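EF-P arginine 32 rhamnosyl-transferase (Pseudomonas putida KT2440, PDB 5NV8) is a bacterial glycosyltransferase of the EarP family, most likely built on the two-domain GT-B fold, with its ligand pocket near the cleft between the lobes. Local coordinates at residues R36-Q40 and L164-S168; A48-W52 and D67-A71; Q40-H45 and D377-V383. All coordinates share one frame; numbering follows the deposited sequence.

All three contacts are partly buried and gather round the second half of helix 30-43. Contact 1 lies deepest, its centre about 14 Å from the centre of the chain, and combines a salt bridge and a side-chain amide bond with leucine packing; its Arg36 comes close to the bound ligand. Contact 3 shares Gln40 and the same helix, but joins it to helix 378-387 mainly through apolar groups, a histidine ring and a bridging water. Contact 2, the outermost, uses the following strand 48-51 and has its centre about 23 Å from the centre of the chain; backbone pairing and methyl packing make it, and Val49 and Thr69 meet Val42 of contact 3.

Contact 1 of 3, residues R36-Q40 and L164-S168; sequences RLARQ and LREGS
Arg36, Leu37 and Gln40 of helix 30-43 meet Leu164, Arg165 and Glu166 in a mixed polar and apolar helix-to-loop contact, where the chain runs toward helix 169-177. In a GT-B glycosyltransferase, as the family suggests, this is the neighbourhood of the cleft between two Rossmann-like lobes, and the Arg36 side chain comes to about 4 Å from the bound 2'-deoxy-thymidine-beta-L-rhamnose. Arg36 NH1 donates to Glu166 OE2 at 2.9 Å in a salt bridge, with the oxygen at the edge of the guanidinium and close to its plane. The carboxylate itself is turned 83° from that plane, so the two groups meet through a single oxygen instead of pairing side by side. Each group has its main polar partner outside the contact, Asp287 at Arg36 NE and Arg291 at Glu166 OE1, both on helix 287-295. Glu166 lies between two arginines here and would be expected to offset the like charges of Arg36 and Arg291. A water bridges the same two residues, donating to Arg36 O at 3.0 Å and to Glu166 OE2. Leu164 supplies the apolar part: its CD2 touches Leu37 CD1 at 3.8 Å, while its CB lies 4.0 Å from Arg36 CD, alongside the aliphatic part of the arginine, which bends beyond it at chi3. Gln40, extended with CG opposite its backbone N (chi1 -167°), reaches past the leucine, its OE1 3.9 Å from Leu164 CD2. Its amide then grips the loop backbone: NE2 donates to Arg165 O at 2.9 Å, arriving above the carbonyl plane, 60° out of it, although the oxygen lies almost in the plane of the glutamine amide.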
loop_
_atom_site.group_PDB
_atom_site.type_symbol
_atom_site.label_atom_id
_atom_site.label_comp_id
_atom_site.label_asym_id
_atom_site.label_seq_id
_atom_site.Cartn_x
_atom_site.Cartn_y
_atom_site.Cartn_z
ATOM N N ARG A 36 4.936 9.790 6.781
ATOM C CA ARG A 36 3.895 9.156 7.588
ATOM C C ARG A 36 4.309 9.078 9.053
ATOM O O ARG A 36 3.520 9.396 9.951
ATOM C CB ARG A 36 3.580 7.761 7.046
ATOM C CG ARG A 36 2.555 7.007 7.870
ATOM C CD ARG A 36 2.191 5.663 7.245
ATOM N NE ARG A 36 1.825 5.773 5.833
ATOM C CZ ARG A 36 0.708 6.341 5.388
ATOM N NH1 ARG A 36 -0.164 6.865 6.239
ATOM N NH2 ARG A 36 0.465 6.388 4.086
ATOM N N LEU A 37 5.549 8.655 9.314
ATOM C CA LEU A 37 6.017 8.530 10.690
ATOM C C LEU A 37 6.109 9.889 11.376
ATOM O O LEU A 37 5.769 10.013 12.559
ATOM C CB LEU A 37 7.372 7.822 10.715
ATOM C CG LEU A 37 8.129 7.802 12.043
ATOM C CD1 LEU A 37 7.334 7.061 13.104
ATOM C CD2 LEU A 37 9.496 7.171 11.860
ATOM N N ALA A 38 6.550 10.919 10.647
ATOM C CA ALA A 38 6.774 12.227 11.262
ATOM C C ALA A 38 5.476 12.845 11.772
ATOM O O ALA A 38 5.458 13.452 12.850
ATOM C CB ALA A 38 7.461 13.164 10.270
ATOM N N ARG A 39 4.382 12.716 11.015
ATOM C CA ARG A 39 3.103 13.235 11.493
ATOM C C ARG A 39 2.622 12.467 12.717
ATOM O O ARG A 39 2.036 13.050 13.634
ATOM C CB ARG A 39 2.041 13.163 10.396
ATOM C CG ARG A 39 2.467 13.677 9.047
ATOM C CD ARG A 39 1.266 13.802 8.121
ATOM N NE ARG A 39 0.444 12.595 8.081
ATOM C CZ ARG A 39 0.628 11.594 7.224
ATOM N NH1 ARG A 39 1.609 11.653 6.334
ATOM N NH2 ARG A 39 -0.169 10.535 7.254
ATOM N N GLN A 40 2.860 11.154 12.742
ATOM C CA GLN A 40 2.344 10.324 13.823
ATOM C C GLN A 40 3.035 10.634 15.146
ATOM O O GLN A 40 2.383 10.670 16.195
ATOM C CB GLN A 40 2.502 8.847 13.459
ATOM C CG GLN A 40 1.731 7.904 14.366
ATOM C CD GLN A 40 1.754 6.470 13.876
ATOM O OE1 GLN A 40 2.622 6.078 13.095
ATOM N NE2 GLN A 40 0.799 5.676 14.340
ATOM N N LEU A 164 3.813 0.773 10.717
ATOM C CA LEU A 164 3.175 2.065 10.938
ATOM C C LEU A 164 1.664 1.914 10.842
ATOM O O LEU A 164 1.136 1.495 9.807
ATOM C CB LEU A 164 3.676 3.090 9.923
ATOM C CG LEU A 164 5.172 3.394 9.974
ATOM C CD1 LEU A 164 5.655 3.895 8.626
ATOM C CD2 LEU A 164 5.475 4.403 11.075
ATOM N N ARG A 165 0.971 2.253 11.926
ATOM C CA ARG A 165 -0.487 2.179 11.968
ATOM C C ARG A 165 -0.978 3.290 12.883
ATOM O O ARG A 165 -0.710 3.266 14.089
ATOM C CB ARG A 165 -0.956 0.811 12.457
ATOM C CG ARG A 165 -2.433 0.525 12.229
ATOM C CD ARG A 165 -2.938 -0.589 13.144
ATOM N NE ARG A 165 -2.443 -0.469 14.516
ATOM C CZ ARG A 165 -1.515 -1.255 15.051
ATOM N NH1 ARG A 165 -0.952 -2.210 14.324
ATOM N NH2 ARG A 165 -1.132 -1.073 16.306
ATOM N N GLU A 166 -1.679 4.260 12.303
ATOM C CA GLU A 166 -2.258 5.348 13.079
ATOM C C GLU A 166 -3.301 4.816 14.058
ATOM O O GLU A 166 -4.019 3.852 13.775
ATOM C CB GLU A 166 -2.893 6.387 12.149
ATOM C CG GLU A 166 -1.933 7.033 11.151
ATOM C CD GLU A 166 -1.617 6.164 9.944
ATOM O OE1 GLU A 166 -1.999 4.975 9.923
ATOM O OE2 GLU A 166 -0.965 6.673 9.012
ATOM N N GLY A 167 -3.387 5.474 15.219
ATOM C CA GLY A 167 -4.282 5.012 16.270
ATOM C C GLY A 167 -5.734 4.889 15.844
ATOM O O GLY A 167 -6.430 3.964 16.273
ATOM N N SER A 168 -6.211 5.802 14.995
ATOM C CA SER A 168 -7.614 5.822 14.594
ATOM C C SER A 168 -7.828 5.351 13.158
ATOM O O SER A 168 -8.897 5.586 12.589
ATOM C CB SER A 168 -8.197 7.224 14.773
ATOM O OG SER A 168 -7.657 8.125 13.820
HETATM O O HOH W 1 0.492 9.112 9.945
#

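Contact 2 of 3, residues A48-W52 and D67-A71; sequences AVRLW and DATAA
The flat groups that touch are the Val49 carbonyl and the peptide of Ala70: Ala70 N arrives in the carbonyl plane and donates to Val49 O at 3.2 Å, the N-H pointing almost straight at the oxygen (167°). Two other carbonyl oxygens have alpha carbons beside them: Ala70 O makes a CA-H...O contact with Arg50 CA at 3.1 Å, and Leu51 O receives a similar one from Ala71 CA. The Asp67 carboxylate, on the loop side, is approached on the anti side of OD1 by Thr69 N, 3.0 Å away and 33° out of the plane; this bond closes an Asx turn. Strand 48-51 and residues 69-71 run in the same direction, so the loop lies along the outer edge of the two-stranded parallel sheet, whose other strand, 17-20, pairs with Ala48 and Arg50. Strand 17-20, helix 30-43 and strand 48-51 form a beta-alpha-beta crossover, as in a Rossmann-like lobe, and the loop bonds to its edge through Ala70, itself the centre of an inverse gamma turn. Facing the helix, Val49 CG2 meets Thr69 CG2 at 3.8 Å, and Val42 packs against the valine. The threonine methyl is placed there by a first torsion that sets CG2 opposite the backbone N. Leu51 CB packs 4.4 Å from Ala71 CB. Arg50 CB touches Ala70 CB at 4.0 Å, but the arginine then extends away, its NE paired with Asp19. A water donates to Ala68 O at 3.0 Å and weakly accepts from Val49 N, spanning the start of the pairing. One backbone hydrogen bond, CA-H...O contacts and apolar packing thus share this contact, while the one charged side chain of the strand is engaged elsewhere.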
loop_
_atom_site.group_PDB
_atom_site.type_symbol
_atom_site.label_atom_id
_atom_site.label_comp_id
_atom_site.label_asym_id
_atom_site.label_seq_id
_atom_site.Cartn_x
_atom_site.Cartn_y
_atom_site.Cartn_z
ATOM N N ALA A 48 8.305 17.120 19.144
ATOM C CA ALA A 48 8.754 18.157 18.217
ATOM C C ALA A 48 9.707 17.499 17.230
ATOM O O ALA A 48 10.876 17.264 17.541
ATOM C CB ALA A 48 9.421 19.306 18.964
ATOM N N VAL A 49 9.210 17.188 16.042
ATOM C CA VAL A 49 10.005 16.482 15.049
ATOM C C VAL A 49 10.214 17.390 13.847
ATOM O O VAL A 49 9.361 18.212 13.497
ATOM C CB VAL A 49 9.354 15.142 14.635
ATOM C CG1 VAL A 49 8.827 14.407 15.864
ATOM C CG2 VAL A 49 8.255 15.350 13.608
ATOM N N ARG A 50 11.384 17.252 13.231
ATOM C CA ARG A 50 11.725 17.988 12.023
ATOM C C ARG A 50 12.232 16.991 10.995
ATOM O O ARG A 50 13.251 16.329 11.212
ATOM C CB ARG A 50 12.767 19.078 12.302
ATOM C CG ARG A 50 13.875 18.665 13.263
ATOM C CD ARG A 50 14.441 19.856 14.039
ATOM N NE ARG A 50 15.769 19.568 14.578
ATOM C CZ ARG A 50 16.256 20.084 15.703
ATOM N NH1 ARG A 50 15.528 20.924 16.427
ATOM N NH2 ARG A 50 17.476 19.757 16.108
ATOM N N LEU A 51 11.502 16.869 9.893
ATOM C CA LEU A 51 11.875 15.978 8.806
ATOM C C LEU A 51 12.828 16.709 7.869
ATOM O O LEU A 51 12.441 17.690 7.221
ATOM C CB LEU A 51 10.628 15.506 8.061
ATOM C CG LEU A 51 10.846 14.557 6.885
ATOM C CD1 LEU A 51 11.546 13.295 7.353
ATOM C CD2 LEU A 51 9.523 14.240 6.218
ATOM N N TRP A 52 14.070 16.235 7.800
ATOM C CA TRP A 52 15.076 16.861 6.944
ATOM C C TRP A 52 15.141 16.110 5.616
ATOM O O TRP A 52 16.063 15.341 5.335
ATOM C CB TRP A 52 16.431 16.900 7.643
ATOM N N ASP A 67 -0.155 18.359 9.927
ATOM C CA ASP A 67 1.267 18.641 10.056
ATOM C C ASP A 67 1.743 18.837 11.489
ATOM O O ASP A 67 1.815 17.883 12.272
ATOM C CB ASP A 67 1.607 19.885 9.239
ATOM C CG ASP A 67 2.839 19.704 8.405
ATOM O OD1 ASP A 67 3.790 19.087 8.911
ATOM O OD2 ASP A 67 2.859 20.174 7.250
ATOM N N ALA A 68 2.068 20.088 11.821
ATOM C CA ALA A 68 2.882 20.452 12.979
ATOM C C ALA A 68 4.274 19.828 12.908
ATOM O O ALA A 68 4.968 19.727 13.927
ATOM C CB ALA A 68 2.190 20.089 14.299
ATOM N N THR A 69 4.691 19.421 11.709
ATOM C CA THR A 69 6.016 18.871 11.451
ATOM C C THR A 69 6.856 19.915 10.727
ATOM O O THR A 69 6.394 20.522 9.755
ATOM C CB THR A 69 5.932 17.596 10.604
ATOM O OG1 THR A 69 5.143 16.609 11.281
ATOM C CG2 THR A 69 7.324 17.035 10.324
ATOM N N ALA A 70 8.087 20.120 11.198
ATOM C CA ALA A 70 9.011 21.065 10.572
ATOM C C ALA A 70 9.821 20.327 9.508
ATOM O O ALA A 70 10.958 19.904 9.720
ATOM C CB ALA A 70 9.906 21.716 11.618
ATOM N N ALA A 71 9.215 20.182 8.334
ATOM C CA ALA A 71 9.860 19.489 7.222
ATOM C C ALA A 71 10.963 20.339 6.605
ATOM O O ALA A 71 10.811 21.549 6.451
ATOM C CB ALA A 71 8.836 19.113 6.170
HETATM O O HOH W 2 7.189 19.662 15.946
#

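Contact 3 of 3, residues Q40-H45 and D377-V383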
loop_
_atom_site.group_PDB
_atom_site.type_symbol
_atom_site.label_atom_id
_atom_site.label_comp_id
_atom_site.label_asym_id
_atom_site.label_seq_id
_atom_site.Cartn_x
_atom_site.Cartn_y
_atom_site.Cartn_z
ATOM N N GLN A 40 2.860 11.154 12.742
ATOM C CA GLN A 40 2.344 10.324 13.823
ATOM C C GLN A 40 3.035 10.634 15.146
ATOM O O GLN A 40 2.383 10.670 16.195
ATOM C CB GLN A 40 2.502 8.847 13.459
ATOM C CG GLN A 40 1.731 7.904 14.366
ATOM C CD GLN A 40 1.754 6.470 13.876
ATOM O OE1 GLN A 40 2.622 6.078 13.095
ATOM N NE2 GLN A 40 0.799 5.676 14.340
ATOM N N LEU A 41 4.353 10.861 15.124
ATOM C CA LEU A 41 5.066 11.165 16.361
ATOM C C LEU A 41 4.708 12.534 16.918
ATOM O O LEU A 41 4.896 12.770 18.117
ATOM C CB LEU A 41 6.577 11.081 16.156
ATOM C CG LEU A 41 7.121 9.823 15.488
ATOM C CD1 LEU A 41 8.451 10.130 14.820
ATOM C CD2 LEU A 41 7.253 8.690 16.496
ATOM N N VAL A 42 4.216 13.442 16.078
ATOM C CA VAL A 42 3.673 14.699 16.577
ATOM C C VAL A 42 2.257 14.498 17.099
ATOM O O VAL A 42 1.932 14.884 18.227
ATOM C CB VAL A 42 3.709 15.773 15.476
ATOM C CG1 VAL A 42 2.940 17.006 15.925
ATOM C CG2 VAL A 42 5.137 16.125 15.112
ATOM N N ALA A 43 1.400 13.873 16.290
ATOM C CA ALA A 43 -0.026 13.852 16.593
ATOM C C ALA A 43 -0.342 12.942 17.771
ATOM O O ALA A 43 -1.130 13.309 18.649
ATOM C CB ALA A 43 -0.813 13.421 15.356
ATOM N N GLU A 44 0.256 11.751 17.811
ATOM C CA GLU A 44 -0.075 10.771 18.834
ATOM C C GLU A 44 0.899 10.765 20.005
ATOM O O GLU A 44 0.590 10.166 21.040
ATOM C CB GLU A 44 -0.145 9.368 18.216
ATOM C CG GLU A 44 -1.169 9.243 17.093
ATOM C CD GLU A 44 -1.370 7.812 16.639
ATOM O OE1 GLU A 44 -1.121 6.893 17.443
ATOM O OE2 GLU A 44 -1.778 7.604 15.480
ATOM N N HIS A 45 2.053 11.420 19.878
ATOM C CA HIS A 45 3.051 11.408 20.937
ATOM C C HIS A 45 3.541 12.795 21.328
ATOM O O HIS A 45 4.415 12.898 22.197
ATOM C CB HIS A 45 4.243 10.525 20.531
ATOM C CG HIS A 45 3.880 9.085 20.337
ATOM N ND1 HIS A 45 4.026 8.139 21.328
ATOM C CD2 HIS A 45 3.350 8.435 19.273
ATOM C CE1 HIS A 45 3.615 6.967 20.880
ATOM N NE2 HIS A 45 3.202 7.118 19.634
ATOM N N ASP A 377 1.905 -0.428 17.260
ATOM C CA ASP A 377 2.399 0.105 16.002
ATOM C C ASP A 377 3.876 0.472 16.117
ATOM O O ASP A 377 4.502 0.356 17.175
ATOM C CB ASP A 377 1.569 1.316 15.587
ATOM C CG ASP A 377 1.670 2.455 16.582
ATOM O OD1 ASP A 377 1.240 2.272 17.738
ATOM O OD2 ASP A 377 2.178 3.532 16.210
ATOM N N LEU A 378 4.436 0.944 15.003
ATOM C CA LEU A 378 5.860 1.253 14.963
ATOM C C LEU A 378 6.180 2.539 15.718
ATOM O O LEU A 378 7.197 2.613 16.420
ATOM C CB LEU A 378 6.333 1.354 13.514
ATOM C CG LEU A 378 7.846 1.476 13.340
ATOM C CD1 LEU A 378 8.525 0.138 13.632
ATOM C CD2 LEU A 378 8.184 1.977 11.949
ATOM N N ALA A 379 5.334 3.565 15.580
ATOM C CA ALA A 379 5.587 4.825 16.276
ATOM C C ALA A 379 5.617 4.624 17.786
ATOM O O ALA A 379 6.483 5.174 18.477
ATOM C CB ALA A 379 4.534 5.864 15.888
ATOM N N THR A 380 4.682 3.830 18.315
ATOM C CA THR A 380 4.729 3.483 19.732
ATOM C C THR A 380 5.971 2.658 20.050
ATOM O O THR A 380 6.590 2.834 21.107
ATOM C CB THR A 380 3.461 2.723 20.127
ATOM O OG1 THR A 380 2.310 3.531 19.849
ATOM C CG2 THR A 380 3.483 2.361 21.610
ATOM N N ALA A 381 6.358 1.762 19.136
ATOM C CA ALA A 381 7.548 0.947 19.355
ATOM C C ALA A 381 8.813 1.795 19.384
ATOM O O ALA A 381 9.784 1.439 20.061
ATOM C CB ALA A 381 7.656 -0.133 18.278
ATOM N N LEU A 382 8.822 2.919 18.670
ATOM C CA LEU A 382 9.979 3.802 18.717
ATOM C C LEU A 382 9.982 4.677 19.965
ATOM O O LEU A 382 11.055 5.066 20.437
ATOM C CB LEU A 382 10.025 4.670 17.459
ATOM C CG LEU A 382 10.235 3.920 16.141
ATOM C CD1 LEU A 382 10.225 4.881 14.963
ATOM C CD2 LEU A 382 11.536 3.133 16.176
ATOM N N VAL A 383 8.808 4.978 20.520
ATOM C CA VAL A 383 8.731 5.915 21.638
ATOM C C VAL A 383 8.975 5.207 22.967
ATOM O O VAL A 383 9.794 5.653 23.779
ATOM C CB VAL A 383 7.375 6.648 21.625
ATOM C CG1 VAL A 383 7.019 7.139 23.017
ATOM C CG2 VAL A 383 7.415 7.809 20.643
HETATM O O HOH W 3 1.631 5.809 17.528
#
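His45, Ala379 and Leu41 bury the most surface here, with Val383 close behind. His45 CG stands opposite the carbonyl carbon (chi1 -63°), which directs the ring toward helix 378-387. The ring receives Val383 on one face: CG2 lies 3.8 Å from the His45 ring centroid, 27° off the normal, a CH-pi contact displaced toward the ND1 side. At the ring edge, near its plane, Thr380 OG1 comes to 3.7 Å from His45 NE2. A water, also at the edge, is hydrogen-bonded to His45 NE2 at 2.9 Å and donates to both Glu44 OE1 and Asp377 OD2. The contact sets the end of helix 30-43 against the start of helix 378-387; a C-terminal helix that crosses back to the N-terminal lobe is a known feature of GT-B enzymes. Asp377 is the N-cap of that helix, OD2 accepting from Thr380 N while Asp377 OD1 accepts from Thr380 OG1 at 2.7 Å. Two residues after the cap, within the first turn, the Ala379 methyl fits between Gln40 and Leu41: its CB lies 3.4 Å from Gln40 OE1 and 4.0 Å from Leu41 CD2. That same leucine branch continues to Val383 CG2, so the valine methyl touches both leucine and histidine.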